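Local coordinates for protein enoyl-CoA hydratase/isomerase (Shewanella pealeana, PDB 4KPK) that probably acts on acyl-CoA thioesters as an isomerase or hydratase of the crotonase-like family, at residues Glu32-Gln37 and Leu41-Asn46; Asn61-Val66 and Gly147-Leu152; Glu122-Met127 and Pro178-Pro183; Leu152-Asp157 and Thr186-Gln191; Lys245-Ser250 and Asp262-Arg267. One frame throughout, in Å; residues are numbered along the deposited sequence.

Contact 1: residues Glu32-Gln37 and Leu41-Asn46; sequences EILDQQ and LSCTLN. With EDO (1,2-ethanediol), chain B.
Asp-35 OD1 accepts the backbone N-H of Cys-43. The OD1 to N distance is 2.9 Å and the angle at the hydrogen is 157°. The N-H meets the anti side of the carboxylate and comes from 26° out of its plane. Asp-35 holds CG anti to the backbone N (chi1 180°), which carries the carboxylate from the helix across to the strand. There OD1 also lies 3.1 Å from Ser-42 CA.

From the strand, the thiol of Cys-43 lies against the helix backbone. Its SG sits between the backbone N and the carbonyl carbon and comes within 3.4 Å of Asp-35 N. The same sulfur packs 4.0 Å from Leu-34 CG. Cys-43 is buried, so this thiol closes the apolar part of the joint, while the carboxylate holds the strand amide beside it.

A 1,2-ethanediol molecule, probably from the crystallisation liquor, sits near the end of the helix. Its O1 is 2.6 Å from Asp-35 O, but its very short approach to Leu-41 O is doubtful.

The 32-37 and 41-46 segments run antiparallel, their axes 6.9 Å apart at closest approach. Strand 41-46 pairs on through Ser-42 and Thr-44 with strand 49-54. The arrangement is a short helix turned back along the edge strand of the mixed beta-sheet of this alpha/beta fold, at the N-terminal end of the crotonase-like fold.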
# COMPACT_ATOMS: atom_id res chain seq x y z
N GLU A 32 27.15 18.90 23.04
CA GLU A 32 27.00 20.20 23.73
C GLU A 32 27.61 21.35 22.90
O GLU A 32 27.03 22.42 22.80
CB GLU A 32 27.61 20.12 25.10
CG GLU A 32 26.86 19.17 26.03
CD GLU A 32 27.59 18.93 27.35
OE1 GLU A 32 28.86 18.94 27.42
OE2 GLU A 32 26.88 18.75 28.35
N ILE A 33 28.72 21.11 22.21
CA ILE A 33 29.33 22.17 21.39
C ILE A 33 28.47 22.42 20.17
O ILE A 33 28.21 23.56 19.78
CB ILE A 33 30.78 21.84 20.98
CG1 ILE A 33 31.72 21.95 22.18
CG2 ILE A 33 31.27 22.77 19.87
CD1 ILE A 33 33.01 21.11 22.02
N LEU A 34 28.01 21.34 19.56
CA LEU A 34 27.18 21.50 18.38
C LEU A 34 25.87 22.23 18.81
O LEU A 34 25.51 23.26 18.25
CB LEU A 34 26.95 20.13 17.75
CG LEU A 34 26.15 20.01 16.46
CD1 LEU A 34 26.63 20.94 15.34
CD2 LEU A 34 26.21 18.56 16.03
N ASP A 35 25.22 21.75 19.85
CA ASP A 35 24.02 22.38 20.37
C ASP A 35 24.23 23.90 20.47
O ASP A 35 23.42 24.66 19.96
CB ASP A 35 23.74 21.81 21.73
CG ASP A 35 22.51 22.40 22.36
OD1 ASP A 35 21.44 22.30 21.78
OD2 ASP A 35 22.61 22.99 23.41
N GLN A 36 25.34 24.34 21.05
CA GLN A 36 25.62 25.78 21.18
C GLN A 36 25.80 26.54 19.84
O GLN A 36 25.31 27.65 19.72
CB GLN A 36 26.86 26.02 22.07
CG GLN A 36 26.80 25.32 23.44
CD GLN A 36 28.05 25.58 24.28
OE1 GLN A 36 28.33 26.74 24.60
NE2 GLN A 36 28.81 24.53 24.64
N GLN A 37 26.50 25.93 18.87
CA GLN A 37 26.78 26.53 17.60
C GLN A 37 25.63 26.56 16.61
O GLN A 37 25.51 27.51 15.86
CB GLN A 37 27.97 25.81 16.97
CG GLN A 37 29.21 26.12 17.79
CD GLN A 37 30.31 25.12 17.62
OE1 GLN A 37 30.11 24.01 17.15
NE2 GLN A 37 31.50 25.52 18.02
N LEU A 41 18.58 24.77 15.63
CA LEU A 41 18.34 23.49 16.28
C LEU A 41 18.98 23.46 17.66
O LEU A 41 19.93 24.19 17.91
CB LEU A 41 18.95 22.36 15.44
CG LEU A 41 18.44 22.17 14.02
CD1 LEU A 41 19.25 21.13 13.23
CD2 LEU A 41 16.97 21.80 14.10
N SER A 42 18.45 22.59 18.54
CA SER A 42 19.17 22.06 19.70
C SER A 42 19.46 20.62 19.47
O SER A 42 18.74 19.92 18.71
CB SER A 42 18.31 22.05 21.00
OG SER A 42 17.87 23.33 21.34
N CYS A 43 20.42 20.11 20.21
CA CYS A 43 20.65 18.70 20.17
C CYS A 43 21.23 18.28 21.47
O CYS A 43 22.04 19.00 22.06
CB CYS A 43 21.56 18.34 18.96
SG CYS A 43 23.13 19.19 18.89
N THR A 44 20.77 17.13 21.98
CA THR A 44 21.22 16.59 23.26
C THR A 44 21.37 15.10 23.17
O THR A 44 20.79 14.45 22.28
CB THR A 44 20.22 16.93 24.43
OG1 THR A 44 18.95 16.34 24.14
CG2 THR A 44 20.07 18.38 24.54
N LEU A 45 22.12 14.53 24.10
CA LEU A 45 22.38 13.11 24.11
C LEU A 45 22.44 12.58 25.53
O LEU A 45 23.25 13.02 26.31
CB LEU A 45 23.70 12.84 23.38
CG LEU A 45 24.11 11.38 23.23
CD1 LEU A 45 23.12 10.60 22.39
CD2 LEU A 45 25.48 11.35 22.56
N ASN A 46 21.55 11.68 25.89
CA ASN A 46 21.51 11.14 27.24
C ASN A 46 20.96 9.74 27.15
O ASN A 46 19.88 9.52 26.58
CB ASN A 46 20.58 11.93 28.20
CG ASN A 46 20.48 13.42 27.87
OD1 ASN A 46 21.37 14.20 28.21
ND2 ASN A 46 19.36 13.83 27.28
C1 EDO B . 20.43 26.38 19.70
O1 EDO B . 21.37 25.73 18.84
C2 EDO B . 20.03 25.29 20.68
O2 EDO B . 19.95 25.78 22.00

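Contact 2: residues Asn61-Val66 and Gly147-Leu152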
# COMPACT_ATOMS: atom_id res chain seq x y z
N ASN A 61 9.33 27.63 13.22
CA ASN A 61 10.17 26.52 12.80
C ASN A 61 10.17 26.35 11.28
O ASN A 61 10.21 25.22 10.77
CB ASN A 61 9.70 25.24 13.52
CG ASN A 61 10.11 25.24 14.96
OD1 ASN A 61 11.13 25.79 15.27
ND2 ASN A 61 9.31 24.60 15.85
N ALA A 62 10.05 27.48 10.60
CA ALA A 62 9.89 27.47 9.17
C ALA A 62 11.25 27.04 8.56
O ALA A 62 12.30 27.43 9.04
CB ALA A 62 9.49 28.86 8.67
N PHE A 63 11.22 26.26 7.51
CA PHE A 63 12.45 25.81 6.90
C PHE A 63 13.07 26.88 6.01
O PHE A 63 12.40 27.50 5.18
CB PHE A 63 12.23 24.57 6.04
CG PHE A 63 11.95 23.33 6.81
CD1 PHE A 63 11.34 23.37 8.09
CD2 PHE A 63 12.26 22.10 6.25
CE1 PHE A 63 11.08 22.20 8.79
CE2 PHE A 63 11.98 20.93 6.94
CZ PHE A 63 11.38 20.99 8.21
N ASP A 64 14.37 27.02 6.15
CA ASP A 64 15.18 27.65 5.13
C ASP A 64 16.47 26.85 4.93
O ASP A 64 16.60 25.74 5.50
CB ASP A 64 15.41 29.12 5.50
CG ASP A 64 16.25 29.28 6.72
OD1 ASP A 64 16.84 28.28 7.23
OD2 ASP A 64 16.33 30.43 7.16
N GLU A 65 17.39 27.39 4.09
CA GLU A 65 18.66 26.69 3.75
C GLU A 65 19.54 26.36 4.98
O GLU A 65 20.23 25.33 5.08
CB GLU A 65 19.43 27.50 2.68
CG GLU A 65 20.13 28.77 3.14
CD GLU A 65 19.27 30.01 3.54
OE1 GLU A 65 18.01 30.04 3.61
OE2 GLU A 65 19.92 31.02 3.83
N VAL A 66 19.48 27.23 5.93
CA VAL A 66 20.22 27.04 7.14
C VAL A 66 19.63 25.87 7.98
O VAL A 66 20.37 25.01 8.37
CB VAL A 66 20.26 28.37 7.95
CG1 VAL A 66 20.80 28.15 9.36
CG2 VAL A 66 21.09 29.43 7.22
N GLY A 147 4.82 21.65 4.72
CA GLY A 147 6.03 21.71 3.84
C GLY A 147 6.95 20.49 4.05
O GLY A 147 6.46 19.37 4.18
N GLY A 148 8.27 20.72 4.09
CA GLY A 148 9.26 19.62 4.20
C GLY A 148 9.12 18.78 5.46
O GLY A 148 9.69 17.66 5.54
N ALA A 149 8.38 19.32 6.46
CA ALA A 149 8.14 18.64 7.75
C ALA A 149 7.40 17.35 7.57
O ALA A 149 7.73 16.35 8.16
CB ALA A 149 7.36 19.55 8.71
N LEU A 150 6.41 17.36 6.70
CA LEU A 150 5.75 16.15 6.36
C LEU A 150 6.72 15.10 5.83
O LEU A 150 6.57 13.92 6.15
CB LEU A 150 4.67 16.42 5.37
CG LEU A 150 3.73 15.26 5.07
CD1 LEU A 150 3.08 14.70 6.31
CD2 LEU A 150 2.69 15.77 4.09
N GLY A 151 7.75 15.52 5.06
CA GLY A 151 8.75 14.56 4.56
C GLY A 151 9.54 13.95 5.70
O GLY A 151 9.69 12.75 5.84
N LEU A 152 10.05 14.78 6.56
CA LEU A 152 10.66 14.23 7.74
C LEU A 152 9.81 13.24 8.46
O LEU A 152 10.30 12.22 8.91
CB LEU A 152 11.02 15.34 8.74
CG LEU A 152 11.98 16.43 8.19
CD1 LEU A 152 12.16 17.44 9.29
CD2 LEU A 152 13.33 15.92 7.69
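Phe-63 reaches from the loop before helix 65-80 to the first turn of helix 148-155, within the crotonase-like core. The bond from CA to CB points toward that helix. CG stands anti to the carbonyl carbon and beside the backbone N (chi1 -72°), which places the ring against Gly-148 and Ala-149.

Along one flank of the ring, CD1 lies 3.4 Å from Asn-61 O, and this oxygen is at the ring edge, in plane. On the other flank, CE2 comes 3.9 Å from Gly-148 C. The tip atom CZ is 3.9 Å from Ala-149 N. Both of these backbone atoms approach the ring obliquely. The methyl of Ala-149 adds a looser apolar touch at CZ.

Ile-68 and Met-71 of helix 65-80 also pack on the ring. Next in the chain, Asp-64 is the N-cap of that helix, and its OD1 accepts the N-H of Met-67. The loop is therefore tied to one helix by the cap and wedged against another by the ring. In crotonase relatives a glycine-rich turn at the start of the helix equivalent to 148-155 commonly supplies an oxyanion-hole amide, and Gly-147 and Gly-148 are consistent with such a turn.

Leu-152 comes from the opposite direction, one turn further along. Its CD1 meets the ring at the edge, near its plane, 3.8 Å from Phe-63 CZ.

Contact 3: residues Glu122-Met127 and Pro178-Pro183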
# COMPACT_ATOMS: atom_id res chain seq x y z
N GLU A 122 20.02 19.43 -1.87
CA GLU A 122 20.28 19.43 -0.43
C GLU A 122 19.09 18.96 0.41
O GLU A 122 19.28 18.24 1.37
CB GLU A 122 20.77 20.81 0.06
CG GLU A 122 22.14 21.10 -0.54
CD GLU A 122 23.15 19.97 -0.27
OE1 GLU A 122 23.72 19.95 0.85
OE2 GLU A 122 23.35 19.09 -1.16
N LEU A 123 17.89 19.41 0.05
CA LEU A 123 16.67 18.96 0.73
C LEU A 123 16.54 17.47 0.48
O LEU A 123 16.18 16.69 1.39
CB LEU A 123 15.45 19.70 0.24
CG LEU A 123 14.22 19.36 1.10
CD1 LEU A 123 14.47 19.54 2.57
CD2 LEU A 123 12.97 20.11 0.62
N ALA A 124 16.92 17.03 -0.74
CA ALA A 124 16.80 15.58 -1.03
C ALA A 124 17.79 14.72 -0.25
O ALA A 124 17.45 13.59 0.18
CB ALA A 124 16.90 15.29 -2.49
N ARG A 125 19.00 15.25 -0.08
CA ARG A 125 20.04 14.63 0.74
C ARG A 125 19.59 14.56 2.22
O ARG A 125 19.76 13.54 2.89
CB ARG A 125 21.35 15.45 0.60
CG ARG A 125 22.53 15.00 1.45
CD ARG A 125 23.78 15.91 1.25
NE ARG A 125 24.97 15.33 1.88
CZ ARG A 125 25.65 14.25 1.43
NH1 ARG A 125 25.26 13.59 0.34
NH2 ARG A 125 26.72 13.81 2.07
N LEU A 126 19.04 15.64 2.74
CA LEU A 126 18.38 15.59 4.10
C LEU A 126 17.36 14.42 4.25
O LEU A 126 17.51 13.59 5.11
CB LEU A 126 17.72 16.93 4.42
CG LEU A 126 16.92 16.97 5.76
CD1 LEU A 126 17.77 16.41 6.88
CD2 LEU A 126 16.38 18.33 6.07
N MSE A 127 16.36 14.32 3.40
CA MSE A 127 15.37 13.25 3.51
C MSE A 127 15.98 11.87 3.38
O MSE A 127 15.63 10.93 4.11
CB MSE A 127 14.37 13.42 2.43
CG MSE A 127 13.47 14.64 2.48
SE MSE A 127 12.48 14.93 4.17
CE MSE A 127 12.47 16.91 4.09
N PRO A 178 5.34 19.11 -4.55
CA PRO A 178 6.18 18.64 -3.43
C PRO A 178 7.08 17.52 -3.90
O PRO A 178 6.92 16.41 -3.51
CB PRO A 178 5.15 18.16 -2.41
CG PRO A 178 3.99 17.73 -3.22
CD PRO A 178 3.95 18.62 -4.44
N ALA A 179 8.04 17.83 -4.75
CA ALA A 179 8.71 16.78 -5.51
C ALA A 179 9.66 16.01 -4.63
O ALA A 179 9.72 14.78 -4.71
CB ALA A 179 9.45 17.39 -6.67
N VAL A 180 10.46 16.72 -3.83
CA VAL A 180 11.54 16.09 -3.09
C VAL A 180 11.01 15.14 -1.99
O VAL A 180 11.60 14.11 -1.72
CB VAL A 180 12.52 17.15 -2.49
CG1 VAL A 180 13.61 16.52 -1.62
CG2 VAL A 180 13.20 17.90 -3.61
N ILE A 181 9.89 15.50 -1.37
CA ILE A 181 9.32 14.67 -0.30
C ILE A 181 8.40 13.54 -0.77
O ILE A 181 8.09 12.60 0.01
CB ILE A 181 8.58 15.54 0.75
CG1 ILE A 181 7.44 16.38 0.15
CG2 ILE A 181 9.57 16.44 1.44
CD1 ILE A 181 6.41 16.81 1.21
N SER A 182 8.00 13.62 -2.05
CA SER A 182 6.93 12.76 -2.58
C SER A 182 7.20 11.29 -2.51
O SER A 182 6.26 10.53 -2.45
CB SER A 182 6.51 13.17 -4.00
OG SER A 182 7.60 13.18 -4.94
N PRO A 183 8.48 10.87 -2.56
CA PRO A 183 8.70 9.43 -2.55
C PRO A 183 8.37 8.85 -1.20
O PRO A 183 7.83 7.77 -1.09
CB PRO A 183 10.24 9.27 -2.93
CG PRO A 183 10.64 10.55 -3.59
CD PRO A 183 9.66 11.61 -3.09
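Val-180 is the bump of this contact, and the backbone of helix 113-132 at Leu-123 and Ala-124 is the hollow. Its CG1 is anti to the backbone N (chi1 176°) and meets the helix backbone. It stops 3.4 Å from Ala-124 CA and 3.5 Å from Ala-124 N.

The walls of the hollow are side chains. The methyl CB of Ala-124 lies 3.6 Å from Val-180 CG1. Along another flank, Leu-123 slants past the valine, with its CG 4.0 Å from the same CG1. The small methyl of Ala-124 goes with the close approach of the valine to the helix backbone.

A second, looser fit lies one turn on. Selenomethionine Met-127 is bent at both chi2 and chi3, and this brings its terminal methyl round to Ile-181. CE meets Ile-181 CG2 at 4.0 Å, and the two side chains lie side by side, pointing the same way. Ile-181 also packs on Leu-169.

The 178-183 segment holds its own turn, since Ser-182 OG donates to Ala-179 O at 2.7 Å. The second subunit packs nearby, with its Ser-265 against Ala-124 and its Ile-268 against Ala-179.

No hydrogen bond joins the two segments. The contact is buried and wholly apolar between side chains, so it rests on close fit and the exclusion of water, with no directional bond to fix it.

Contact 4: residues Leu152-Asp157 and Thr186-Gln191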
# COMPACT_ATOMS: atom_id res chain seq x y z
N LEU A 152 10.05 14.78 6.56
CA LEU A 152 10.66 14.23 7.74
C LEU A 152 9.81 13.24 8.46
O LEU A 152 10.30 12.22 8.91
CB LEU A 152 11.02 15.34 8.74
CG LEU A 152 11.98 16.43 8.19
CD1 LEU A 152 12.16 17.44 9.29
CD2 LEU A 152 13.33 15.92 7.69
N ILE A 153 8.54 13.56 8.66
CA ILE A 153 7.66 12.63 9.39
C ILE A 153 7.54 11.33 8.63
O ILE A 153 7.72 10.26 9.17
CB ILE A 153 6.26 13.24 9.56
CG1 ILE A 153 6.36 14.39 10.52
CG2 ILE A 153 5.28 12.15 9.96
CD1 ILE A 153 5.25 15.40 10.37
N CYS A 154 7.30 11.43 7.34
CA CYS A 154 7.32 10.25 6.48
C CYS A 154 8.64 9.51 6.35
O CYS A 154 8.62 8.37 5.92
CB CYS A 154 6.74 10.57 5.12
SG CYS A 154 5.00 10.95 5.44
N CYS A 155 9.74 10.13 6.76
CA CYS A 155 11.05 9.49 6.76
C CYS A 155 11.36 8.79 8.08
O CYS A 155 12.29 7.99 8.16
CB CYS A 155 12.13 10.52 6.40
SG CYS A 155 12.13 10.89 4.66
N SER A 156 10.56 9.08 9.10
CA SER A 156 10.80 8.55 10.44
C SER A 156 10.19 7.19 10.55
O SER A 156 9.29 6.88 9.83
CB SER A 156 10.21 9.46 11.50
OG SER A 156 10.84 10.74 11.42
N ASP A 157 10.71 6.36 11.44
CA ASP A 157 10.18 5.01 11.59
C ASP A 157 8.85 5.04 12.43
O ASP A 157 7.94 4.21 12.18
CB ASP A 157 11.23 4.10 12.22
CG ASP A 157 12.51 3.95 11.34
OD1 ASP A 157 12.39 3.69 10.12
OD2 ASP A 157 13.64 4.09 11.88
N THR A 186 4.51 9.30 -0.34
CA THR A 186 3.76 8.31 -1.09
C THR A 186 3.90 6.91 -0.50
O THR A 186 2.92 6.12 -0.39
CB THR A 186 4.15 8.36 -2.59
OG1 THR A 186 3.93 9.68 -3.04
CG2 THR A 186 3.27 7.48 -3.43
N ARG A 187 5.10 6.59 -0.09
CA ARG A 187 5.31 5.33 0.58
C ARG A 187 4.42 5.25 1.85
O ARG A 187 3.86 4.21 2.16
CB ARG A 187 6.76 5.18 1.00
CG ARG A 187 7.14 3.78 1.39
CD ARG A 187 8.56 3.71 1.90
NE ARG A 187 8.84 4.83 2.75
CZ ARG A 187 10.04 5.25 3.10
NH1 ARG A 187 11.12 4.65 2.65
NH2 ARG A 187 10.16 6.29 3.94
N ALA A 188 4.30 6.35 2.57
CA ALA A 188 3.58 6.32 3.84
C ALA A 188 2.09 6.21 3.66
O ALA A 188 1.49 5.31 4.16
CB ALA A 188 3.92 7.55 4.62
N MSE A 189 1.52 7.13 2.91
CA MSE A 189 0.07 7.28 2.77
C MSE A 189 -0.54 6.56 1.59
O MSE A 189 -1.76 6.34 1.56
CB MSE A 189 -0.24 8.76 2.71
CG MSE A 189 -0.22 9.38 1.32
SE MSE A 189 -0.70 11.32 1.29
CE MSE A 189 -2.18 11.50 2.56
N GLY A 190 0.29 6.14 0.64
CA GLY A 190 -0.18 5.41 -0.53
C GLY A 190 -0.58 6.35 -1.69
O GLY A 190 -0.91 7.51 -1.48
N GLN A 191 -0.57 5.81 -2.92
CA GLN A 191 -0.99 6.50 -4.14
C GLN A 191 -2.42 6.98 -4.18
O GLN A 191 -2.69 8.08 -4.65
CB GLN A 191 -0.75 5.63 -5.38
CG GLN A 191 0.75 5.35 -5.67
CD GLN A 191 1.34 6.31 -6.72
OE1 GLN A 191 0.59 6.98 -7.46
NE2 GLN A 191 2.69 6.40 -6.76
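Cys-154 and Ala-188 bring the last turns of helices 148-155 and 182-189 together, with their CA atoms 6.0 Å apart. Ala-188 presents its methyl to the thiol of Cys-154. SG and CB are 3.7 Å apart across this pair. The small size of both side chains goes with the close approach of the backbones. Arg-192 of the third subunit packs on both residues, so the pair is covered from the neighbouring chain.

Beside this apolar spot, Arg-187 spans the gap with a long chain that is extended at first and bent at chi3 (41°). The bend turns NH2 to the carbonyl oxygen of Cys-154. NH2 donates to Cys-154 O at 3.3 Å, with an angle of 142° at the hydrogen. The oxygen lies in the guanidinium plane, at its edge. Such a bond uses a carbonyl at the C-terminal end of helix 148-155, where a positive group is probably welcome.

The stronger partners of the guanidinium are acids of the same chain. NH1 forms a salt bridge with Glu-252 and NH2 one with Asp-131. They probably also offset the nearby like charge of Arg-195 of the third subunit, which in turn pairs with Asp-157.

Gly-190, with positive phi, is the first residue beyond helix 182-189 and is the N-cap of helix 191-200. The arrangement is the packing of two helix C-terminal ends in the crotonase-like core, set at the subunit interfaces of a trimeric assembly.

Contact 5: residues Lys245-Ser250 and Asp262-Arg267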
# COMPACT_ATOMS: atom_id res chain seq x y z
N LYS A 245 16.02 -2.37 8.81
CA LYS A 245 15.80 -1.22 7.96
C LYS A 245 16.36 -1.42 6.54
O LYS A 245 15.68 -1.00 5.62
CB LYS A 245 16.34 0.08 8.56
CG LYS A 245 15.61 0.60 9.80
CD LYS A 245 16.17 1.96 10.26
CE LYS A 245 15.60 3.09 9.39
NZ LYS A 245 15.57 4.41 10.08
N CYS A 246 17.53 -2.05 6.36
CA CYS A 246 18.12 -2.19 5.02
C CYS A 246 17.26 -3.16 4.32
O CYS A 246 16.98 -3.01 3.16
CB CYS A 246 19.57 -2.76 5.02
SG CYS A 246 20.79 -1.74 5.88
N LEU A 247 16.80 -4.18 5.05
CA LEU A 247 16.01 -5.24 4.44
C LEU A 247 14.69 -4.68 3.91
O LEU A 247 14.33 -4.86 2.76
CB LEU A 247 15.76 -6.32 5.47
CG LEU A 247 14.70 -7.39 5.20
CD1 LEU A 247 15.28 -8.42 4.25
CD2 LEU A 247 14.27 -8.06 6.50
N LEU A 248 13.94 -3.99 4.77
CA LEU A 248 12.73 -3.28 4.29
C LEU A 248 13.02 -2.37 3.10
O LEU A 248 12.23 -2.25 2.15
CB LEU A 248 12.14 -2.41 5.45
CG LEU A 248 11.50 -3.22 6.58
CD1 LEU A 248 10.96 -2.39 7.76
CD2 LEU A 248 10.37 -4.01 5.96
N SER A 249 14.11 -1.65 3.16
CA SER A 249 14.55 -0.85 1.97
C SER A 249 14.63 -1.69 0.70
O SER A 249 14.07 -1.34 -0.30
CB SER A 249 15.91 -0.19 2.20
OG SER A 249 16.13 0.85 1.29
N SER A 250 15.29 -2.83 0.79
CA SER A 250 15.47 -3.71 -0.37
C SER A 250 14.15 -4.24 -0.92
O SER A 250 14.12 -4.67 -2.07
CB SER A 250 16.42 -4.86 -0.03
OG SER A 250 15.79 -5.88 0.78
N ASP A 262 16.66 -15.52 -2.21
CA ASP A 262 18.07 -15.79 -1.96
C ASP A 262 18.71 -14.77 -0.98
O ASP A 262 19.46 -15.14 -0.04
CB ASP A 262 18.83 -15.77 -3.29
CG ASP A 262 18.50 -16.97 -4.17
OD1 ASP A 262 18.19 -18.04 -3.62
OD2 ASP A 262 18.54 -16.83 -5.41
N HIS A 263 18.38 -13.50 -1.21
CA HIS A 263 18.86 -12.41 -0.40
C HIS A 263 18.26 -12.46 1.04
O HIS A 263 19.01 -12.36 2.02
CB HIS A 263 18.56 -11.08 -1.14
CG HIS A 263 18.66 -9.86 -0.29
ND1 HIS A 263 19.86 -9.37 0.20
CD2 HIS A 263 17.71 -9.00 0.17
CE1 HIS A 263 19.64 -8.28 0.92
NE2 HIS A 263 18.34 -8.04 0.91
N THR A 264 16.96 -12.63 1.20
CA THR A 264 16.40 -12.77 2.59
C THR A 264 17.01 -13.94 3.36
O THR A 264 17.30 -13.82 4.56
CB THR A 264 14.86 -12.87 2.66
OG1 THR A 264 14.36 -13.95 1.88
CG2 THR A 264 14.27 -11.60 2.13
N SER A 265 17.23 -15.06 2.65
CA SER A 265 17.83 -16.26 3.26
C SER A 265 19.29 -16.02 3.66
O SER A 265 19.70 -16.39 4.74
CB SER A 265 17.73 -17.47 2.33
OG SER A 265 16.38 -17.83 2.12
N GLU A 266 20.03 -15.30 2.82
CA GLU A 266 21.39 -14.92 3.13
C GLU A 266 21.45 -13.96 4.31
O GLU A 266 22.30 -14.14 5.18
CB GLU A 266 22.09 -14.38 1.89
CG GLU A 266 23.56 -14.06 2.07
CD GLU A 266 23.77 -12.69 2.70
OE1 GLU A 266 22.81 -11.89 2.66
OE2 GLU A 266 24.87 -12.42 3.24
N ARG A 267 20.55 -12.96 4.39
CA ARG A 267 20.54 -12.06 5.56
C ARG A 267 20.34 -12.80 6.90
O ARG A 267 21.10 -12.58 7.84
CB ARG A 267 19.52 -10.92 5.43
CG ARG A 267 19.86 -9.94 4.33
CD ARG A 267 21.03 -9.04 4.73
NE ARG A 267 22.35 -9.63 4.44
CZ ARG A 267 23.52 -9.09 4.78
NH1 ARG A 267 23.56 -7.93 5.45
NH2 ARG A 267 24.65 -9.70 4.45
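Leu-247 and Thr-264 mark the nearest point of two helical segments that run in roughly opposite directions, their CA atoms 7.8 Å apart. Between them, one methyl meets another. Leu-247 CD1 lies 4.0 Å from Thr-264 CG2, and the two side chains cross at about a right angle. Leu-247 has CG anti to the backbone N (chi1 167°), which swings its end toward the other helix. Thr-264 presents its methyl here, while its OG1 is hydrogen-bonded to Thr-260 O in its own helix.

Nearer the solvent, a polar pair adds to the contact. His-263 NE2 donates a weak hydrogen bond to Ser-250 OG at 3.3 Å. The hydroxyl oxygen sits at the edge of the imidazole, near the ring plane. The serine proton is used elsewhere: Ser-250 OG donates to Leu-247 O at 2.7 Å, in the carbonyl plane and on a lone pair. This bond within the helix probably fixes the rotation of the hydroxyl, and the histidine then meets an oxygen whose own proton is turned away.

Arg-267 grips the carboxylate of Glu-266 side-on, with NE on OE1 at 2.9 Å and NH2 on OE2 at 3.0 Å. OE2 is shared with Arg-270. The guanidinium of Arg-267 also makes a cation-pi contact with Trp-243, which ties it back to helix 238-251.

The third subunit packs against both segments, its Ser-182 on Leu-247 and its Ala-124 on Ser-265. Within the chain, helices 238-251 and 258-273 pair as an antiparallel helical hairpin far from the chain centre.

How the contacts relate
Contacts 2, 3 and 4 form one packed core. Contacts 2 and 3 have centres about 10 Å apart and touch where Met-127 SE lies 3.4 Å from Leu-152 N. Contacts 2 and 4 share Leu-152 and helix 148-155, and contacts 3 and 4 share helix 182-189. Contact 5 joins contact 4 by a salt bridge, Lys-245 NZ to Asp-157 OD2 at 2.7 Å, though their centres are about 20 Å apart. Contact 1 stands off at the sheet edge, its nearest atoms about 6 Å from contact 2. The ligand at these contacts is 1,2-ethanediol, at contact 1. By family analogy, contact 2 probably lies nearest the oxyanion hole. Contacts 3, 4 and 5 all meet other subunits.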